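Local coordinates for protein hydrogenase (NiFe) small subunit HydA (Allochromatium vinosum, PDB 3MYR) that is the small subunit of a [NiFe] hydrogenase, whose three iron-sulfur clusters probably carry electrons from hydrogen oxidation toward an acceptor, at residues A106-G111 with T155-H160. Residues are numbered along the deposited sequence; the frame is centred on the assembly and turned at random.
Sequences AVIAVG and TGVIAH
Ile108 carries the whole strand side of this contact: its terminal methyl meets Val157 and Ile158, two successive residues of the helix. Ile108 CD1 lies 4.2 Å from Val157 CG1 and 4.4 Å from Ile158 CG1, loose van der Waals distances in a purely apolar meeting. The ethyl arm of Ile108 is fully extended, CD1 anti to CA (chi2 176°), and this carries its end from the strand across to the helix. Val157 turns its CB toward the strand and offers one branch, CG1, which stands anti to the backbone N (chi1 171°); its other methyl, CG2, stays 6.4 Å from Ile108 CD1. Ile158 leaves the helix at a different angle and touches with the flank of its chain: the methylene CG1 makes the contact, while its own CD1 runs past at 5.3 Å from Ile108 CD1. The backbones remain well apart, Ile108 CA and Ile158 CA being 9.1 Å from each other, and only 82 Å² is buried between the segments. All three side chains are buried. Val144, on strand 141-144, touches both Ile108 and Val157 and so extends the same apolar layer, to which Leu69 adds from strand 69-77 beside Ile108. Strand 106-110 runs parallel to both of these neighbours, with Ile108 hydrogen-bonded through its backbone to Val70 and Val72. Just after the C-terminal end of the strand, Gly111 touches an iron-sulfur cluster, whose ligands include Cys113 just beyond this strand and Cys147 just beyond strand 141-144. Helix 151-164 packed on the parallel strands of a mixed sheet, with the cluster bound just past the C-terminal ends of the strands, is the alpha/beta layering of the N-terminal, flavodoxin-like domain of [NiFe] hydrogenase small subunits.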
ATOM      1  N   ALA A 106       0.712  21.433 -18.860  1.00 26.27           N
ATOM      2  CA  ALA A 106       0.080  20.191 -19.344  1.00 24.73           C
ATOM      3  C   ALA A 106      -0.284  19.373 -18.125  1.00 23.05           C
ATOM      4  O   ALA A 106       0.188  19.663 -17.011  1.00 23.34           O
ATOM      5  CB  ALA A 106       1.038  19.418 -20.258  1.00 23.70           C
ATOM      6  N   VAL A 107      -1.122  18.369 -18.326  1.00 21.06           N
ATOM      7  CA  VAL A 107      -1.582  17.475 -17.264  1.00 20.78           C
ATOM      8  C   VAL A 107      -1.404  16.020 -17.756  1.00 21.81           C
ATOM      9  O   VAL A 107      -1.811  15.659 -18.863  1.00 20.32           O
ATOM     10  CB  VAL A 107      -3.115  17.678 -16.970  1.00 21.62           C
ATOM     11  CG1 VAL A 107      -3.553  16.864 -15.756  1.00 20.96           C
ATOM     12  CG2 VAL A 107      -3.424  19.151 -16.740  1.00 21.43           C
ATOM     13  N   ILE A 108      -0.819  15.185 -16.918  1.00 21.30           N
ATOM     14  CA  ILE A 108      -0.763  13.769 -17.210  1.00 21.08           C
ATOM     15  C   ILE A 108      -1.665  13.092 -16.241  1.00 20.42           C
ATOM     16  O   ILE A 108      -1.525  13.262 -15.021  1.00 19.41           O
ATOM     17  CB  ILE A 108       0.651  13.230 -16.946  1.00 22.60           C
ATOM     18  CG1 ILE A 108       1.629  13.904 -17.907  1.00 25.06           C
ATOM     19  CG2 ILE A 108       0.682  11.698 -17.100  1.00 21.29           C
ATOM     20  CD1 ILE A 108       3.113  13.482 -17.619  1.00 28.36           C
ATOM     21  N   ALA A 109      -2.629  12.350 -16.788  1.00 18.64           N
ATOM     22  CA  ALA A 109      -3.453  11.490 -15.981  1.00 19.56           C
ATOM     23  C   ALA A 109      -2.787  10.103 -15.963  1.00 19.90           C
ATOM     24  O   ALA A 109      -2.812   9.365 -16.955  1.00 19.23           O
ATOM     25  CB  ALA A 109      -4.910  11.409 -16.607  1.00 16.26           C
ATOM     26  N   VAL A 110      -2.216   9.743 -14.835  1.00 18.57           N
ATOM     27  CA  VAL A 110      -1.522   8.457 -14.695  1.00 18.44           C
ATOM     28  C   VAL A 110      -2.476   7.454 -14.074  1.00 17.84           C
ATOM     29  O   VAL A 110      -3.149   7.737 -13.052  1.00 16.16           O
ATOM     30  CB  VAL A 110      -0.215   8.647 -13.861  1.00 19.63           C
ATOM     31  CG1 VAL A 110      -0.614   9.001 -12.427  1.00 21.99           C
ATOM     32  CG2 VAL A 110       0.514   7.278 -13.709  1.00 19.75           C
ATOM     33  N   GLY A 111      -2.574   6.273 -14.683  1.00 15.77           N
ATOM     34  CA  GLY A 111      -3.460   5.224 -14.124  1.00 14.03           C
ATOM     35  C   GLY A 111      -4.831   5.288 -14.807  1.00 14.90           C
ATOM     36  O   GLY A 111      -5.314   6.374 -15.210  1.00 13.87           O
ATOM     37  N   THR A 155       7.909   6.810 -16.410  1.00 18.39           N
ATOM     38  CA  THR A 155       9.078   7.670 -16.515  1.00 19.70           C
ATOM     39  C   THR A 155       9.454   7.883 -18.004  1.00 18.66           C
ATOM     40  O   THR A 155      10.061   8.864 -18.327  1.00 20.68           O
ATOM     41  CB  THR A 155      10.294   7.064 -15.742  1.00 19.87           C
ATOM     42  OG1 THR A 155      10.491   5.707 -16.182  1.00 16.87           O
ATOM     43  CG2 THR A 155      10.000   6.987 -14.251  1.00 20.40           C
ATOM     44  N   GLY A 156       9.169   6.918 -18.862  1.00 18.58           N
ATOM     45  CA  GLY A 156       9.312   7.065 -20.315  1.00 17.68           C
ATOM     46  C   GLY A 156       8.570   8.279 -20.912  1.00 19.69           C
ATOM     47  O   GLY A 156       9.121   9.024 -21.730  1.00 19.64           O
ATOM     48  N   VAL A 157       7.334   8.467 -20.488  1.00 19.48           N
ATOM     49  CA  VAL A 157       6.537   9.588 -20.915  1.00 19.48           C
ATOM     50  C   VAL A 157       7.140  10.853 -20.357  1.00 21.27           C
ATOM     51  O   VAL A 157       7.270  11.858 -21.067  1.00 22.61           O
ATOM     52  CB  VAL A 157       5.106   9.453 -20.378  1.00 19.06           C
ATOM     53  CG1 VAL A 157       4.284  10.772 -20.636  1.00 21.74           C
ATOM     54  CG2 VAL A 157       4.376   8.330 -21.148  1.00 18.37           C
ATOM     55  N   ILE A 158       7.508  10.832 -19.088  1.00 20.50           N
ATOM     56  CA  ILE A 158       8.109  12.003 -18.507  1.00 22.56           C
ATOM     57  C   ILE A 158       9.426  12.345 -19.198  1.00 24.45           C
ATOM     58  O   ILE A 158       9.656  13.507 -19.504  1.00 24.11           O
ATOM     59  CB  ILE A 158       8.322  11.827 -16.982  1.00 23.70           C
ATOM     60  CG1 ILE A 158       6.959  11.748 -16.292  1.00 20.31           C
ATOM     61  CG2 ILE A 158       9.175  12.989 -16.412  1.00 21.68           C
ATOM     62  CD1 ILE A 158       7.051  11.247 -14.814  1.00 23.06           C
ATOM     63  N   ALA A 159      10.266  11.337 -19.456  1.00 19.99           N
ATOM     64  CA  ALA A 159      11.573  11.611 -20.081  1.00 23.14           C
ATOM     65  C   ALA A 159      11.363  12.139 -21.520  1.00 23.36           C
ATOM     66  O   ALA A 159      12.116  12.959 -21.980  1.00 23.03           O
ATOM     67  CB  ALA A 159      12.420  10.330 -20.149  1.00 18.95           C
ATOM     68  N   HIS A 160      10.363  11.603 -22.236  1.00 22.68           N
ATOM     69  CA  HIS A 160      10.060  12.097 -23.575  1.00 24.11           C
ATOM     70  C   HIS A 160       9.812  13.631 -23.531  1.00 24.78           C
ATOM     71  O   HIS A 160      10.358  14.406 -24.336  1.00 24.26           O
ATOM     72  CB  HIS A 160       8.823  11.380 -24.080  1.00 24.34           C
ATOM     73  CG  HIS A 160       8.537  11.603 -25.533  1.00 29.30           C
ATOM     74  ND1 HIS A 160       8.296  12.857 -26.068  1.00 30.66           N
ATOM     75  CD2 HIS A 160       8.318  10.718 -26.535  1.00 29.79           C
ATOM     76  CE1 HIS A 160       8.120  12.741 -27.373  1.00 27.90           C
ATOM     77  NE2 HIS A 160       8.091  11.453 -27.676  1.00 37.50           N
TER